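Local structure of crustacyanin-C1 subunit (1I4U) at residues T41-Q46 with S130-I135; F101-V106 with L118-D123; W35-L40 with K50-E55. The protein binds the carotenoid astaxanthin, as a subunit of the oligomeric lipocalin pigment that gives the lobster carapace its blue colour. All blocks are in the same frame, centred on the assembly; numbering follows the deposited sequence.

Contact 1: T41-Q46 with S130-I135; sequences TNNPYQ and SDFSFI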
loop_
_atom_site.group_PDB
_atom_site.type_symbol
_atom_site.label_atom_id
_atom_site.label_comp_id
_atom_site.label_asym_id
_atom_site.label_seq_id
_atom_site.Cartn_x
_atom_site.Cartn_y
_atom_site.Cartn_z
ATOM N N THR A 41 -13.827 -10.353 0.180
ATOM C CA THR A 41 -13.389 -10.862 1.465
ATOM C C THR A 41 -13.017 -9.684 2.362
ATOM O O THR A 41 -12.695 -8.608 1.865
ATOM C CB THR A 41 -12.206 -11.858 1.315
ATOM O OG1 THR A 41 -11.056 -11.208 0.745
ATOM C CG2 THR A 41 -12.559 -13.015 0.394
ATOM N N ASN A 42 -13.119 -9.872 3.669
ATOM C CA ASN A 42 -12.948 -8.826 4.681
ATOM C C ASN A 42 -11.808 -7.887 4.369
ATOM O O ASN A 42 -10.668 -8.301 4.239
ATOM C CB ASN A 42 -12.710 -9.553 5.989
ATOM C CG ASN A 42 -12.729 -8.688 7.204
ATOM O OD1 ASN A 42 -13.056 -7.496 7.184
ATOM N ND2 ASN A 42 -12.368 -9.339 8.300
ATOM N N ASN A 43 -12.126 -6.616 4.193
ATOM C CA ASN A 43 -11.164 -5.632 3.680
ATOM C C ASN A 43 -11.293 -4.406 4.550
ATOM O O ASN A 43 -12.313 -3.746 4.529
ATOM C CB ASN A 43 -11.469 -5.413 2.194
ATOM C CG ASN A 43 -10.456 -4.482 1.567
ATOM O OD1 ASN A 43 -9.994 -3.527 2.202
ATOM N ND2 ASN A 43 -10.083 -4.809 0.345
ATOM N N PRO A 44 -10.293 -4.107 5.378
ATOM C CA PRO A 44 -10.373 -2.955 6.307
ATOM C C PRO A 44 -10.046 -1.636 5.629
ATOM O O PRO A 44 -10.084 -0.601 6.266
ATOM C CB PRO A 44 -9.278 -3.339 7.317
ATOM C CG PRO A 44 -8.234 -3.976 6.450
ATOM C CD PRO A 44 -9.030 -4.840 5.522
ATOM N N TYR A 45 -9.741 -1.665 4.331
ATOM C CA TYR A 45 -9.343 -0.462 3.591
ATOM C C TYR A 45 -10.482 0.083 2.751
ATOM O O TYR A 45 -10.466 1.250 2.399
ATOM C CB TYR A 45 -8.168 -0.781 2.674
ATOM C CG TYR A 45 -7.004 -1.406 3.380
ATOM C CD1 TYR A 45 -6.230 -0.676 4.280
ATOM C CD2 TYR A 45 -6.642 -2.722 3.170
ATOM C CE1 TYR A 45 -5.153 -1.266 4.917
ATOM C CE2 TYR A 45 -5.575 -3.312 3.793
ATOM C CZ TYR A 45 -4.821 -2.577 4.676
ATOM O OH TYR A 45 -3.762 -3.189 5.302
ATOM N N GLN A 46 -11.439 -0.687 2.351
ATOM C CA GLN A 46 -12.543 -0.278 1.469
ATOM C C GLN A 46 -13.465 0.602 2.264
ATOM O O GLN A 46 -14.153 0.166 3.184
ATOM C CB GLN A 46 -13.221 -1.532 0.955
ATOM C CG GLN A 46 -14.554 -1.416 0.300
ATOM C CD GLN A 46 -14.550 -0.658 -0.991
ATOM O OE1 GLN A 46 -14.817 -1.147 -2.093
ATOM N NE2 GLN A 46 -14.213 0.602 -0.886
ATOM N N SER A 130 -1.571 -11.183 3.990
ATOM C CA SER A 130 -2.940 -10.768 3.932
ATOM C C SER A 130 -3.336 -10.736 2.465
ATOM O O SER A 130 -2.642 -10.213 1.623
ATOM C CB SER A 130 -3.228 -9.403 4.524
ATOM O OG SER A 130 -3.359 -9.460 5.953
ATOM N N ASP A 131 -4.494 -11.305 2.200
ATOM C CA ASP A 131 -5.025 -11.159 0.839
ATOM C C ASP A 131 -6.477 -10.695 0.883
ATOM O O ASP A 131 -7.181 -10.723 1.875
ATOM C CB ASP A 131 -4.858 -12.413 0.046
ATOM C CG ASP A 131 -5.487 -13.666 0.595
ATOM O OD1 ASP A 131 -6.413 -13.529 1.398
ATOM O OD2 ASP A 131 -4.969 -14.717 0.202
ATOM N N PHE A 132 -6.814 -10.142 -0.266
ATOM C CA PHE A 132 -8.027 -9.368 -0.475
ATOM C C PHE A 132 -8.557 -9.774 -1.856
ATOM O O PHE A 132 -7.858 -9.586 -2.843
ATOM C CB PHE A 132 -7.793 -7.837 -0.385
ATOM C CG PHE A 132 -7.185 -7.505 0.977
ATOM C CD1 PHE A 132 -7.965 -7.504 2.106
ATOM C CD2 PHE A 132 -5.846 -7.283 1.119
ATOM C CE1 PHE A 132 -7.382 -7.295 3.359
ATOM C CE2 PHE A 132 -5.230 -7.051 2.345
ATOM C CZ PHE A 132 -6.028 -7.095 3.475
ATOM N N SER A 133 -9.756 -10.333 -1.891
ATOM C CA SER A 133 -10.345 -10.859 -3.087
ATOM C C SER A 133 -11.700 -10.173 -3.321
ATOM O O SER A 133 -12.381 -9.746 -2.394
ATOM C CB SER A 133 -10.509 -12.367 -3.013
ATOM O OG SER A 133 -9.274 -13.020 -2.822
ATOM N N PHE A 134 -12.035 -10.110 -4.598
ATOM C CA PHE A 134 -13.228 -9.406 -5.073
ATOM C C PHE A 134 -13.839 -10.151 -6.238
ATOM O O PHE A 134 -13.125 -10.655 -7.067
ATOM C CB PHE A 134 -12.911 -7.998 -5.543
ATOM C CG PHE A 134 -12.055 -7.146 -4.623
ATOM C CD1 PHE A 134 -10.688 -7.323 -4.589
ATOM C CD2 PHE A 134 -12.626 -6.196 -3.786
ATOM C CE1 PHE A 134 -9.918 -6.561 -3.740
ATOM C CE2 PHE A 134 -11.832 -5.417 -2.954
ATOM C CZ PHE A 134 -10.482 -5.620 -2.927
ATOM N N ILE A 135 -15.170 -10.129 -6.294
ATOM C CA ILE A 135 -15.929 -10.573 -7.448
ATOM C C ILE A 135 -16.620 -9.335 -7.987
ATOM O O ILE A 135 -17.388 -8.699 -7.236
ATOM C CB ILE A 135 -16.917 -11.703 -7.119
ATOM C CG1 ILE A 135 -16.174 -12.944 -6.601
ATOM C CG2 ILE A 135 -17.797 -12.113 -8.284
ATOM C CD1 ILE A 135 -17.090 -14.000 -5.977
HETATM O O HOH W 1 -11.222 -7.664 -0.304
HETATM O O HOH W 2 -9.738 -10.381 2.931
HETATM O O HOH W 3 -8.974 -13.057 -0.111
#
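The ring of Phe132 on strand 130-135 receives the turn 41-46, which leaves the first long strand of the lipocalin barrel, probably at the open end, where lipocalins carry their first large loop. Among the rings, Tyr45 turns its edge toward the face of Phe132 in an offset edge-to-face pair, planes 75° apart, with Tyr45 CE2 3.8 Å from Phe132 CZ. Pro44 crosses the same phenyl at about a right angle, bringing CD 3.7 Å from Phe132 CE1; the rigid proline ring and the tyrosine ring offer apolar surface to the phenyl. Direct backbone pairing is confined to Thr41, whose N donates to Ser133 O at 3.0 Å.

Water completes the polar joint. One molecule takes a hydrogen bond from Asn43 ND2 and donates to Thr41 O and Ser133 O; a second joins Thr41 OG1, Asn42 O and Asp131 O; a third donates to Thr41 OG1 and Asp131 OD1. A threonine fits here because its buried hydroxyl serves two of these waters while CG2 packs on Ser133 CB. Asp131 also meets Arg163 and Tyr119, and Asn125 of the second subunit donates to Asn43 O.

Asn43 shapes the turn itself: CG lies anti to the backbone N (chi1 -176°), and OD1 accepts from Tyr45 N at 2.8 Å, an Asx turn, while ND2 sits 3.4 Å from Phe134 CZ.

Contact 2: F101-V106 with L118-D123; sequences FAAPLV and LYSCID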
loop_
_atom_site.group_PDB
_atom_site.type_symbol
_atom_site.label_atom_id
_atom_site.label_comp_id
_atom_site.label_asym_id
_atom_site.label_seq_id
_atom_site.Cartn_x
_atom_site.Cartn_y
_atom_site.Cartn_z
ATOM N N PHE A 101 -2.943 3.904 0.476
ATOM C CA PHE A 101 -1.848 3.071 -0.044
ATOM C C PHE A 101 -2.205 2.635 -1.483
ATOM O O PHE A 101 -3.345 2.745 -1.977
ATOM C CB PHE A 101 -1.646 1.828 0.799
ATOM C CG PHE A 101 -0.883 1.971 2.124
ATOM C CD1 PHE A 101 -0.702 3.179 2.802
ATOM C CD2 PHE A 101 -0.306 0.865 2.744
ATOM C CE1 PHE A 101 -0.007 3.247 4.013
ATOM C CE2 PHE A 101 0.382 0.909 3.945
ATOM C CZ PHE A 101 0.572 2.124 4.609
ATOM N N ALA A 102 -1.255 2.109 -2.221
ATOM C CA ALA A 102 -1.415 1.442 -3.495
ATOM C C ALA A 102 -1.040 -0.020 -3.298
ATOM O O ALA A 102 -0.180 -0.335 -2.478
ATOM C CB ALA A 102 -0.588 2.017 -4.656
ATOM N N ALA A 103 -1.669 -0.904 -4.077
ATOM C CA ALA A 103 -1.445 -2.331 -3.890
ATOM C C ALA A 103 -1.432 -3.077 -5.196
ATOM O O ALA A 103 -2.035 -2.585 -6.167
ATOM C CB ALA A 103 -2.577 -2.927 -3.068
ATOM N N PRO A 104 -0.812 -4.240 -5.226
ATOM C CA PRO A 104 -0.948 -5.021 -6.461
ATOM C C PRO A 104 -2.395 -5.467 -6.640
ATOM O O PRO A 104 -3.105 -5.731 -5.674
ATOM C CB PRO A 104 -0.139 -6.268 -6.174
ATOM C CG PRO A 104 -0.036 -6.346 -4.698
ATOM C CD PRO A 104 -0.024 -4.908 -4.205
ATOM N N LEU A 105 -2.780 -5.606 -7.913
ATOM C CA LEU A 105 -4.120 -6.063 -8.219
ATOM C C LEU A 105 -4.007 -6.962 -9.439
ATOM O O LEU A 105 -3.715 -6.492 -10.536
ATOM C CB LEU A 105 -5.072 -4.881 -8.412
ATOM C CG LEU A 105 -6.593 -5.145 -8.507
ATOM C CD1 LEU A 105 -7.025 -5.747 -9.808
ATOM C CD2 LEU A 105 -7.005 -5.991 -7.303
ATOM N N VAL A 106 -4.271 -8.229 -9.205
ATOM C CA VAL A 106 -4.236 -9.225 -10.255
ATOM C C VAL A 106 -5.671 -9.523 -10.684
ATOM O O VAL A 106 -6.577 -9.671 -9.837
ATOM C CB VAL A 106 -3.579 -10.502 -9.761
ATOM C CG1 VAL A 106 -3.664 -11.561 -10.824
ATOM C CG2 VAL A 106 -2.124 -10.229 -9.384
ATOM N N LEU A 118 -10.848 -10.678 -8.848
ATOM C CA LEU A 118 -9.662 -9.850 -8.551
ATOM C C LEU A 118 -8.997 -10.266 -7.265
ATOM O O LEU A 118 -9.669 -10.696 -6.309
ATOM C CB LEU A 118 -10.080 -8.396 -8.436
ATOM C CG LEU A 118 -10.956 -7.861 -9.591
ATOM C CD1 LEU A 118 -11.286 -6.385 -9.295
ATOM C CD2 LEU A 118 -10.311 -8.119 -10.918
ATOM N N TYR A 119 -7.678 -10.113 -7.219
ATOM C CA TYR A 119 -6.900 -10.592 -6.088
ATOM C C TYR A 119 -5.728 -9.670 -5.771
ATOM O O TYR A 119 -5.014 -9.237 -6.686
ATOM C CB TYR A 119 -6.368 -11.986 -6.432
ATOM C CG TYR A 119 -5.601 -12.671 -5.314
ATOM C CD1 TYR A 119 -6.250 -13.025 -4.151
ATOM C CD2 TYR A 119 -4.245 -12.945 -5.399
ATOM C CE1 TYR A 119 -5.623 -13.641 -3.078
ATOM C CE2 TYR A 119 -3.598 -13.575 -4.347
ATOM C CZ TYR A 119 -4.284 -13.918 -3.196
ATOM O OH TYR A 119 -3.603 -14.545 -2.172
ATOM N N SER A 120 -5.492 -9.402 -4.498
ATOM C CA SER A 120 -4.354 -8.657 -4.010
ATOM C C SER A 120 -3.758 -9.405 -2.814
ATOM O O SER A 120 -4.524 -9.938 -2.010
ATOM C CB SER A 120 -4.783 -7.275 -3.542
ATOM O OG SER A 120 -3.687 -6.474 -3.197
ATOM N N CYS A 121 -2.447 -9.433 -2.698
ATOM C CA CYS A 121 -1.823 -10.123 -1.553
ATOM C C CYS A 121 -0.579 -9.359 -1.130
ATOM O O CYS A 121 0.107 -8.776 -1.974
ATOM C CB CYS A 121 -1.473 -11.567 -1.928
ATOM S SG CYS A 121 -1.013 -12.629 -0.558
ATOM N N ILE A 122 -0.334 -9.353 0.166
ATOM C CA ILE A 122 0.862 -8.760 0.757
ATOM C C ILE A 122 1.494 -9.738 1.708
ATOM O O ILE A 122 0.766 -10.258 2.567
ATOM C CB ILE A 122 0.529 -7.429 1.436
ATOM C CG1 ILE A 122 1.688 -6.669 2.062
ATOM C CG2 ILE A 122 -0.532 -7.559 2.506
ATOM C CD1 ILE A 122 2.765 -6.210 1.089
ATOM N N ASP A 123 2.813 -9.922 1.590
ATOM C CA ASP A 123 3.554 -10.661 2.588
ATOM C C ASP A 123 4.047 -9.777 3.725
ATOM O O ASP A 123 4.564 -8.682 3.542
ATOM C CB ASP A 123 4.772 -11.299 1.933
ATOM C CG ASP A 123 4.382 -12.478 1.073
ATOM O OD1 ASP A 123 3.827 -13.432 1.604
ATOM O OD2 ASP A 123 4.662 -12.390 -0.120
#
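Ala103 opens the contact by setting its methyl CB 3.7 Å from the hydroxyl OG of Ser120, where a small side chain lets the serine come close. Next along, Pro104 has no N-H to offer a neighbouring strand, but its carbonyl is gripped from across the hairpin. Ser120 OG donates to Pro104 O at 2.7 Å, lying in the carbonyl plane. The serine torsion explains the reach: OG stands opposite its own N across the bond from CA to CB (chi1 -174°), which carries the hydroxyl over to strand 102-106. Replacing Ser120 by an alanine would remove that donor and would probably leave Pro104 O without its mate across the hairpin. The proline ring adds a looser touch, CG lying 3.7 Å from Cys121 O, while Cys121 itself is tied by a disulfide to Cys12.

Here two consecutive strands of the antiparallel lipocalin barrel form a beta hairpin, crossing at 145° between their N-to-C directions. Leu105 belongs to the face shared with Leu118 and Ser120; its branch CD2 comes 4.1 Å from Leu118 CB, the two leucines meeting at a slant, and Leu105 also packs on Ile95 of the preceding strand. On this side, which probably faces the barrel interior, branched apolar chains such as these two leucines can pack against each other.

Val106 faces the other way with Tyr119, and the two form an antiparallel hydrogen-bonded pair. Val106 N donates to Tyr119 O at 2.8 Å, almost straight at 172°, and Tyr119 N returns a bond to Val106 O at 2.9 Å. The same Val106 O receives a CA-H...O contact from Leu118 CA. Beta-branched valine suits the extended chain and also packs against Arg17 and Leu20 of helix 17-24, whereas the phenol of Tyr119 runs on to a hydrogen bond with Asp131.

Contact 3: W35-L40 with K50-E55; sequences WYQFAL and KCVRNE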
loop_
_atom_site.group_PDB
_atom_site.type_symbol
_atom_site.label_atom_id
_atom_site.label_comp_id
_atom_site.label_asym_id
_atom_site.label_seq_id
_atom_site.Cartn_x
_atom_site.Cartn_y
_atom_site.Cartn_z
ATOM N N TRP A 35 -18.111 -1.426 -13.434
ATOM C CA TRP A 35 -18.115 -2.706 -12.733
ATOM C C TRP A 35 -18.701 -2.536 -11.325
ATOM O O TRP A 35 -18.299 -1.615 -10.605
ATOM C CB TRP A 35 -16.709 -3.222 -12.557
ATOM C CG TRP A 35 -15.971 -3.753 -13.746
ATOM C CD1 TRP A 35 -15.016 -3.075 -14.445
ATOM C CD2 TRP A 35 -16.090 -5.024 -14.354
ATOM N NE1 TRP A 35 -14.534 -3.870 -15.462
ATOM C CE2 TRP A 35 -15.180 -5.076 -15.433
ATOM C CE3 TRP A 35 -16.899 -6.130 -14.082
ATOM C CZ2 TRP A 35 -15.028 -6.198 -16.267
ATOM C CZ3 TRP A 35 -16.769 -7.236 -14.878
ATOM C CH2 TRP A 35 -15.854 -7.254 -15.953
ATOM N N TYR A 36 -19.592 -3.395 -10.931
ATOM C CA TYR A 36 -20.163 -3.391 -9.599
ATOM C C TYR A 36 -19.447 -4.425 -8.748
ATOM O O TYR A 36 -19.111 -5.511 -9.199
ATOM C CB TYR A 36 -21.657 -3.757 -9.673
ATOM C CG TYR A 36 -22.450 -2.786 -10.524
ATOM C CD1 TYR A 36 -22.582 -2.972 -11.882
ATOM C CD2 TYR A 36 -23.054 -1.650 -9.968
ATOM C CE1 TYR A 36 -23.299 -2.085 -12.671
ATOM C CE2 TYR A 36 -23.751 -0.759 -10.753
ATOM C CZ TYR A 36 -23.875 -0.975 -12.120
ATOM O OH TYR A 36 -24.572 -0.103 -12.892
ATOM N N GLN A 37 -19.205 -4.111 -7.479
ATOM C CA GLN A 37 -18.574 -5.082 -6.584
ATOM C C GLN A 37 -19.643 -6.013 -6.066
ATOM O O GLN A 37 -20.464 -5.601 -5.240
ATOM C CB GLN A 37 -17.904 -4.353 -5.428
ATOM C CG GLN A 37 -17.184 -5.306 -4.440
ATOM C CD GLN A 37 -16.667 -4.456 -3.308
ATOM O OE1 GLN A 37 -15.616 -3.812 -3.294
ATOM N NE2 GLN A 37 -17.326 -4.227 -2.222
ATOM N N PHE A 38 -19.618 -7.267 -6.530
ATOM C CA PHE A 38 -20.617 -8.245 -6.127
ATOM C C PHE A 38 -20.362 -8.779 -4.725
ATOM O O PHE A 38 -21.305 -8.967 -3.964
ATOM C CB PHE A 38 -20.636 -9.382 -7.140
ATOM C CG PHE A 38 -21.590 -10.497 -6.813
ATOM C CD1 PHE A 38 -22.957 -10.329 -6.984
ATOM C CD2 PHE A 38 -21.102 -11.676 -6.294
ATOM C CE1 PHE A 38 -23.835 -11.329 -6.644
ATOM C CE2 PHE A 38 -21.972 -12.693 -5.994
ATOM C CZ PHE A 38 -23.347 -12.535 -6.152
ATOM N N ALA A 39 -19.090 -9.062 -4.433
ATOM C CA ALA A 39 -18.720 -9.642 -3.131
ATOM C C ALA A 39 -17.222 -9.391 -2.919
ATOM O O ALA A 39 -16.480 -9.184 -3.887
ATOM C CB ALA A 39 -18.990 -11.132 -3.003
ATOM N N LEU A 40 -16.800 -9.427 -1.672
ATOM C CA LEU A 40 -15.389 -9.264 -1.321
ATOM C C LEU A 40 -15.110 -9.967 0.006
ATOM O O LEU A 40 -16.017 -10.138 0.814
ATOM C CB LEU A 40 -14.953 -7.795 -1.270
ATOM C CG LEU A 40 -15.237 -7.014 -0.019
ATOM C CD1 LEU A 40 -14.556 -5.645 -0.116
ATOM C CD2 LEU A 40 -16.728 -6.830 0.228
ATOM N N LYS A 50 -21.656 -0.048 0.648
ATOM C CA LYS A 50 -22.782 -0.501 -0.119
ATOM C C LYS A 50 -22.804 0.142 -1.505
ATOM O O LYS A 50 -22.271 1.256 -1.715
ATOM C CB LYS A 50 -24.110 -0.187 0.574
ATOM C CG LYS A 50 -24.252 -0.716 1.971
ATOM C CD LYS A 50 -25.558 -0.243 2.584
ATOM C CE LYS A 50 -25.775 -0.845 3.955
ATOM N NZ LYS A 50 -26.976 -0.225 4.607
ATOM N N CYS A 51 -23.418 -0.522 -2.469
ATOM C CA CYS A 51 -23.729 0.024 -3.795
ATOM C C CYS A 51 -22.471 0.352 -4.568
ATOM O O CYS A 51 -22.459 1.250 -5.397
ATOM C CB CYS A 51 -24.640 1.263 -3.679
ATOM S SG CYS A 51 -26.196 0.904 -2.827
ATOM N N VAL A 52 -21.409 -0.397 -4.301
ATOM C CA VAL A 52 -20.067 -0.097 -4.810
ATOM C C VAL A 52 -20.024 -0.221 -6.320
ATOM O O VAL A 52 -20.242 -1.319 -6.865
ATOM C CB VAL A 52 -19.048 -1.029 -4.164
ATOM C CG1 VAL A 52 -17.671 -0.738 -4.718
ATOM C CG2 VAL A 52 -19.074 -0.926 -2.627
ATOM N N ARG A 53 -19.764 0.897 -6.974
ATOM C CA ARG A 53 -19.831 1.070 -8.403
ATOM C C ARG A 53 -18.500 1.686 -8.852
ATOM O O ARG A 53 -18.175 2.780 -8.440
ATOM C CB ARG A 53 -20.974 1.988 -8.773
ATOM C CG ARG A 53 -21.198 2.270 -10.225
ATOM C CD ARG A 53 -22.254 3.355 -10.435
ATOM N NE ARG A 53 -22.638 3.604 -11.808
ATOM C CZ ARG A 53 -22.002 4.361 -12.682
ATOM N NH1 ARG A 53 -20.876 4.972 -12.308
ATOM N NH2 ARG A 53 -22.493 4.495 -13.910
ATOM N N ASN A 54 -17.769 0.956 -9.672
ATOM C CA ASN A 54 -16.418 1.363 -10.091
ATOM C C ASN A 54 -16.452 1.644 -11.592
ATOM O O ASN A 54 -16.660 0.767 -12.392
ATOM C CB ASN A 54 -15.398 0.302 -9.753
ATOM C CG ASN A 54 -15.398 -0.127 -8.312
ATOM O OD1 ASN A 54 -15.220 0.734 -7.462
ATOM N ND2 ASN A 54 -15.649 -1.416 -8.032
ATOM N N GLU A 55 -16.262 2.929 -11.914
ATOM C CA GLU A 55 -16.307 3.398 -13.299
ATOM C C GLU A 55 -14.858 3.614 -13.754
ATOM O O GLU A 55 -14.148 4.420 -13.174
ATOM C CB GLU A 55 -17.159 4.665 -13.417
ATOM C CG GLU A 55 -17.333 5.100 -14.845
ATOM C CD GLU A 55 -18.312 6.253 -14.945
ATOM O OE1 GLU A 55 -19.086 6.562 -14.028
ATOM O OE2 GLU A 55 -18.224 6.889 -15.993
HETATM O O HOH W 4 -25.061 2.542 -12.710
#
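Arg53 and Tyr36 lie side by side on one face of the sheet, pointing the same way, and the arginine can be followed outward from its backbone. Its CB continues into CG with that atom opposite the backbone N (chi1 -179°), and CG comes 4.0 Å from Tyr36 CE2, approaching the ring obliquely. The chain stays extended through CD to NE, which donates to a water at 2.8 Å; that water also hydrogen-bonds Tyr36 OH, at 2.7 Å. At the tip, NH1 bonds Glu55 OE1 at 2.9 Å in a salt bridge, the carboxylate oxygen lying in the guanidinium plane. Water and carboxylate thus hold the group at its edge, while ring and guanidinium planes stand 86° apart. A long arginine suits this place, its CG against the ring and its charge next to Glu55.

The backbones beneath are neighbouring antiparallel strands of the lipocalin barrel. Tyr36 with Arg53 is a non-hydrogen-bonded pair; Trp35 with Asn54 is hydrogen-bonded, Trp35 N to Asn54 O at 2.8 Å and Asn54 N to Trp35 O at 2.8 Å. Asn54 uses its amide OD1 on Ser67, while Trp35 NE1 hydrogen-bonds Tyr31 O and the indole makes a cation-pi interaction with Arg138. Further along, Gln37 N donates to Val52 O, and Gln37 CB packs 3.7 Å from Val52 CG1.

All three contacts reach one curled antiparallel sheet, contact 1 with a loop against one of its strands. Contact 3 is the buried one and joins strands 33-41 and 52-58 within a single subunit; contacts 1 and 2 are partly buried and both touch the second subunit. Strand 128-137 connects them: it pairs with strand 115-123 of contact 2 and, through Ile135 with Phe38 and Ala39 at a classic beta bulge, with strand 33-41 of contact 3. Contacts 2 and 3 pair backbones, with a serine hydroxyl added in one and an arginine salt bridge in the other; contact 1 has a single backbone bond and rests more on waters and aromatic packing.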